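Local coordinates for protein ribosomal RNA small subunit methyltransferase E (Neisseria gonorrhoeae, PDB 5VM8) that probably methylates 16S ribosomal RNA at N3 of a uridine, using S-adenosylmethionine held by a trefoil-knotted SPOUT domain, at residues I121-D125 against G126-A130. Residues are numbered along the deposited sequence; the frame is centred on the assembly and turned at random.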
loop_
_atom_site.group_PDB
_atom_site.type_symbol
_atom_site.label_atom_id
_atom_site.label_comp_id
_atom_site.label_asym_id
_atom_site.label_seq_id
_atom_site.Cartn_x
_atom_site.Cartn_y
_atom_site.Cartn_z
ATOM N N ILE A 121 16.754 0.713 12.430
ATOM C CA ILE A 121 17.475 -0.431 12.970
ATOM C C ILE A 121 17.356 -1.649 12.053
ATOM O O ILE A 121 17.636 -2.770 12.470
ATOM C CB ILE A 121 17.001 -0.769 14.396
ATOM C CG1 ILE A 121 15.486 -1.023 14.394
ATOM C CG2 ILE A 121 17.419 0.325 15.362
ATOM C CD1 ILE A 121 14.831 -1.119 15.770
ATOM N N VAL A 122 16.965 -1.444 10.801
ATOM C CA VAL A 122 16.834 -2.532 9.849
ATOM C C VAL A 122 18.074 -2.545 8.965
ATOM O O VAL A 122 18.466 -1.519 8.388
ATOM C CB VAL A 122 15.549 -2.412 9.004
ATOM C CG1 VAL A 122 15.562 -3.453 7.881
ATOM C CG2 VAL A 122 14.283 -2.590 9.875
ATOM N N ARG A 123 18.693 -3.707 8.870
ATOM C CA ARG A 123 19.876 -3.865 8.050
ATOM C C ARG A 123 19.486 -3.806 6.578
ATOM O O ARG A 123 18.597 -4.535 6.136
ATOM C CB ARG A 123 20.541 -5.195 8.411
ATOM C CG ARG A 123 21.726 -5.531 7.565
ATOM C CD ARG A 123 22.731 -6.332 8.316
ATOM N NE ARG A 123 23.885 -6.563 7.476
ATOM C CZ ARG A 123 24.445 -7.748 7.293
ATOM N NH1 ARG A 123 23.960 -8.814 7.907
ATOM N NH2 ARG A 123 25.499 -7.864 6.503
ATOM N N LEU A 124 20.130 -2.924 5.809
ATOM C CA LEU A 124 19.791 -2.777 4.394
ATOM C C LEU A 124 20.960 -2.954 3.427
ATOM O O LEU A 124 20.755 -2.779 2.222
ATOM C CB LEU A 124 19.138 -1.409 4.131
ATOM C CG LEU A 124 17.863 -1.020 4.892
ATOM C CD1 LEU A 124 17.470 0.367 4.529
ATOM C CD2 LEU A 124 16.700 -1.957 4.603
ATOM N N ASP A 125 22.165 -3.307 3.902
ATOM C CA ASP A 125 23.328 -3.411 3.025
ATOM C C ASP A 125 23.269 -4.679 2.168
ATOM O O ASP A 125 22.465 -5.597 2.394
ATOM C CB ASP A 125 24.625 -3.409 3.831
ATOM C CG ASP A 125 24.603 -4.405 4.976
ATOM O OD1 ASP A 125 24.013 -4.087 6.024
ATOM O OD2 ASP A 125 25.163 -5.506 4.828
ATOM N N GLY A 126 24.166 -4.726 1.180
ATOM C CA GLY A 126 24.192 -5.837 0.238
ATOM C C GLY A 126 22.933 -5.866 -0.608
ATOM O O GLY A 126 22.409 -4.825 -1.028
ATOM N N GLU A 127 22.420 -7.077 -0.836
ATOM C CA GLU A 127 21.150 -7.272 -1.524
ATOM C C GLU A 127 19.931 -7.071 -0.629
ATOM O O GLU A 127 18.804 -7.190 -1.127
ATOM C CB GLU A 127 21.093 -8.671 -2.135
ATOM C CG GLU A 127 21.963 -8.838 -3.357
ATOM C CD GLU A 127 21.494 -9.973 -4.231
ATOM O OE1 GLU A 127 21.416 -11.116 -3.738
ATOM O OE2 GLU A 127 21.187 -9.717 -5.410
ATOM N N ARG A 128 20.112 -6.746 0.655
ATOM C CA ARG A 128 18.975 -6.742 1.579
ATOM C C ARG A 128 17.922 -5.717 1.195
ATOM O O ARG A 128 16.723 -5.987 1.309
ATOM C CB ARG A 128 19.438 -6.492 3.009
ATOM C CG ARG A 128 20.152 -7.700 3.611
ATOM C CD ARG A 128 20.971 -7.304 4.818
ATOM N NE ARG A 128 21.740 -8.432 5.305
ATOM C CZ ARG A 128 22.869 -8.869 4.755
ATOM N NH1 ARG A 128 23.390 -8.255 3.705
ATOM N NH2 ARG A 128 23.468 -9.935 5.259
ATOM N N ALA A 129 18.337 -4.526 0.762
ATOM C CA ALA A 129 17.346 -3.496 0.463
ATOM C C ALA A 129 16.405 -3.957 -0.650
ATOM O O ALA A 129 15.178 -3.888 -0.511
ATOM C CB ALA A 129 18.049 -2.192 0.084
ATOM N N ALA A 130 16.972 -4.500 -1.728
ATOM C CA ALA A 130 16.169 -5.034 -2.823
ATOM C C ALA A 130 15.289 -6.195 -2.365
ATOM O O ALA A 130 14.137 -6.316 -2.793
ATOM C CB ALA A 130 17.084 -5.495 -3.967
#
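D125 and R128 close a type II' beta turn that leads into the helix, R128 N donating to D125 O over 3.1 Å. G126 suits the turn's second position, whose positive phi (66°) glycine adopts readily. The same carbonyl oxygen accepts a nearly straight second bond (166°) from R128 NH1, also at 3.1 Å, the two donors coming from opposite faces of its plane. With CG anti to its own carbonyl carbon and the chain extended to NE, R128 runs back along the turn. D125 is held side-on by R123 in a salt bridge, NE donating to the syn lone pair of OD1 at 2.9 Å and NH2 to OD2. R123 then lies flat on R128, guanidinium centres 3.2 Å apart and planes at 27°. This pairing of like charges is probably eased by the D125 carboxylate at the edge of the R123 guanidinium, since OD2 also lies 3.5 Å from R128 NH1, a purely electrostatic contact that completes a three-residue salt-bridge network. Beside it, A129 N bonds weakly to L124 O (3.3 Å), an approach the small alanine probably helps. The turn lies on the methyltransferase domain's surface, joining the loop after strand 111-116 to helix 128-147, whose R132 hydrogen-bonds R123 O and touches V122 and L124.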